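Local coordinates for monosaccharide ABC transporter substrate-binding protein, CUT2 family (Bradyrhizobium sp., PDB 4YHS) that probably binds a sugar or related small solute in the periplasm and delivers it to a CUT2-family ABC transporter, at residues Y72-G75 with V76-G79. Numbering follows the deposited sequence.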
ATOM      1  N   TYR A  72       6.654   5.195  -2.801  1.00 15.75           N
ATOM      2  CA  TYR A  72       5.957   4.292  -1.915  1.00 17.58           C
ATOM      3  C   TYR A  72       6.870   3.885  -0.755  1.00 15.07           C
ATOM      4  O   TYR A  72       6.517   4.073   0.404  1.00 11.08           O
ATOM      5  CB  TYR A  72       5.466   3.043  -2.665  1.00 14.20           C
ATOM      6  CG  TYR A  72       4.581   2.175  -1.782  1.00 14.64           C
ATOM      7  CD1 TYR A  72       5.120   1.217  -0.921  1.00 12.83           C
ATOM      8  CD2 TYR A  72       3.200   2.332  -1.807  1.00 14.54           C
ATOM      9  CE1 TYR A  72       4.301   0.449  -0.093  1.00 12.70           C
ATOM     10  CE2 TYR A  72       2.373   1.551  -1.010  1.00 16.33           C
ATOM     11  CZ  TYR A  72       2.934   0.603  -0.160  1.00 20.98           C
ATOM     12  OH  TYR A  72       2.129  -0.169   0.655  1.00 16.11           O
ATOM     13  N   TRP A  73       8.040   3.334  -1.051  1.00 13.36           N
ATOM     14  CA  TRP A  73       8.941   2.906   0.019  1.00 13.07           C
ATOM     15  C   TRP A  73       9.579   4.097   0.732  1.00 11.87           C
ATOM     16  O   TRP A  73       9.903   3.998   1.918  1.00 15.91           O
ATOM     17  CB  TRP A  73       9.977   1.891  -0.534  1.00 15.77           C
ATOM     18  CG  TRP A  73       9.230   0.604  -0.757  1.00 15.30           C
ATOM     19  CD1 TRP A  73       8.627   0.179  -1.912  1.00 16.02           C
ATOM     20  CD2 TRP A  73       8.919  -0.385   0.236  1.00 12.49           C
ATOM     21  NE1 TRP A  73       7.987  -1.017  -1.699  1.00 12.08           N
ATOM     22  CE2 TRP A  73       8.159  -1.387  -0.392  1.00 15.08           C
ATOM     23  CE3 TRP A  73       9.216  -0.521   1.590  1.00 10.06           C
ATOM     24  CZ2 TRP A  73       7.686  -2.506   0.294  1.00 15.24           C
ATOM     25  CZ3 TRP A  73       8.739  -1.662   2.273  1.00 17.84           C
ATOM     26  CH2 TRP A  73       8.005  -2.624   1.620  1.00 17.99           C
ATOM     27  N   LEU A  74       9.698   5.248   0.068  1.00 13.21           N
ATOM     28  CA  LEU A  74      10.072   6.458   0.788  1.00 13.43           C
ATOM     29  C   LEU A  74       9.015   6.804   1.840  1.00 15.86           C
ATOM     30  O   LEU A  74       9.328   7.223   2.946  1.00 12.45           O
ATOM     31  CB  LEU A  74      10.274   7.613  -0.197  1.00 14.36           C
ATOM     32  CG  LEU A  74      10.922   8.898   0.305  1.00 33.05           C
ATOM     33  CD1 LEU A  74      12.358   8.630   0.759  1.00 23.91           C
ATOM     34  CD2 LEU A  74      10.886   9.971  -0.810  1.00 34.74           C
ATOM     35  N   GLY A  75       7.745   6.643   1.497  1.00 12.12           N
ATOM     36  CA  GLY A  75       6.675   6.814   2.467  1.00 11.41           C
ATOM     37  C   GLY A  75       6.751   5.855   3.649  1.00 11.88           C
ATOM     38  O   GLY A  75       6.590   6.248   4.811  1.00 12.37           O
ATOM     39  N   VAL A  76       7.024   4.579   3.375  1.00 13.65           N
ATOM     40  CA  VAL A  76       7.186   3.636   4.462  1.00 13.03           C
ATOM     41  C   VAL A  76       8.391   4.046   5.343  1.00 12.78           C
ATOM     42  O   VAL A  76       8.306   3.982   6.577  1.00 14.81           O
ATOM     43  CB  VAL A  76       7.381   2.202   3.953  1.00 12.12           C
ATOM     44  CG1 VAL A  76       7.368   1.256   5.109  1.00 15.31           C
ATOM     45  CG2 VAL A  76       6.309   1.831   2.959  1.00 10.79           C
ATOM     46  N   ASP A  77       9.489   4.467   4.707  1.00 14.53           N
ATOM     47  CA  ASP A  77      10.691   4.938   5.416  1.00 11.94           C
ATOM     48  C   ASP A  77      10.334   6.078   6.380  1.00 13.93           C
ATOM     49  O   ASP A  77      10.754   6.104   7.535  1.00 14.29           O
ATOM     50  CB  ASP A  77      11.753   5.401   4.427  1.00 15.82           C
ATOM     51  CG  ASP A  77      12.988   5.945   5.110  1.00 20.32           C
ATOM     52  OD1 ASP A  77      13.653   5.195   5.859  1.00 19.56           O
ATOM     53  OD2 ASP A  77      13.303   7.107   4.875  1.00 18.46           O
ATOM     54  N   TYR A  78       9.603   7.050   5.862  1.00 14.59           N
ATOM     55  CA  TYR A  78       9.184   8.198   6.653  1.00 12.08           C
ATOM     56  C   TYR A  78       8.421   7.760   7.905  1.00 14.49           C
ATOM     57  O   TYR A  78       8.699   8.242   8.984  1.00 14.02           O
ATOM     58  CB  TYR A  78       8.322   9.130   5.786  1.00 15.91           C
ATOM     59  CG  TYR A  78       7.752  10.313   6.526  1.00 16.31           C
ATOM     60  CD1 TYR A  78       8.526  11.456   6.765  1.00 14.65           C
ATOM     61  CD2 TYR A  78       6.437  10.308   6.960  1.00 21.49           C
ATOM     62  CE1 TYR A  78       8.003  12.535   7.445  1.00 20.41           C
ATOM     63  CE2 TYR A  78       5.900  11.389   7.625  1.00 16.76           C
ATOM     64  CZ  TYR A  78       6.688  12.495   7.879  1.00 19.07           C
ATOM     65  OH  TYR A  78       6.165  13.595   8.543  1.00 23.47           O
ATOM     66  N   GLY A  79       7.486   6.824   7.756  1.00 12.98           N
ATOM     67  CA  GLY A  79       6.695   6.314   8.864  1.00 15.51           C
ATOM     68  C   GLY A  79       7.567   5.626   9.892  1.00 16.42           C
ATOM     69  O   GLY A  79       7.457   5.889  11.080  1.00 13.58           O
TER
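Val76 packs one methyl against the aromatic side chains of Tyr72 and Trp73, one turn earlier in helix 71-87. Val76 CB lies 3.7 Å from Trp73 O, with Trp73 CE3 a little farther off. From there the two methyls part. A chi1 of -173° puts CG1 trans to the backbone N and leaves CG2 beside that N, turned back toward the preceding turn. Val76 CG2 sits 3.4 Å from Tyr72 O and 3.9 Å from Tyr72 CE1. Val76 CG2 also lies 3.9 Å above the plane of the Trp73 indole, near its rim. Tyr72 CD1 comes over that same face. More widely, the Val76 side chain touches Phe65 and Met299.

The backbone carries regular i to i+4 hydrogen bonds. Val76 N donates to Tyr72 O at 3.1 Å, and Asp77 N to Trp73 O at 2.9 Å. Tyr78 N and Gly79 N continue the series to Leu74 O and Gly75 O.

Tyr72 and Trp73 also reach partners beyond the helix. Tyr72 OH is hydrogen-bonded to Asp297 OD2. The Tyr72 side chain lies about 4 Å from a bound Bis-Tris, probably from the crystallisation liquor, which may mark the solute pocket. Trp73 meets Phe65 and His67 edge-to-face. This is the start of the helix in the beta-alpha-beta unit between strands 60-65 and 90-95. The side-chain contact is apolar and directionless: the Val76 methyl packs beside both rings, and the directed bonds come from the backbone and the Tyr72 hydroxyl.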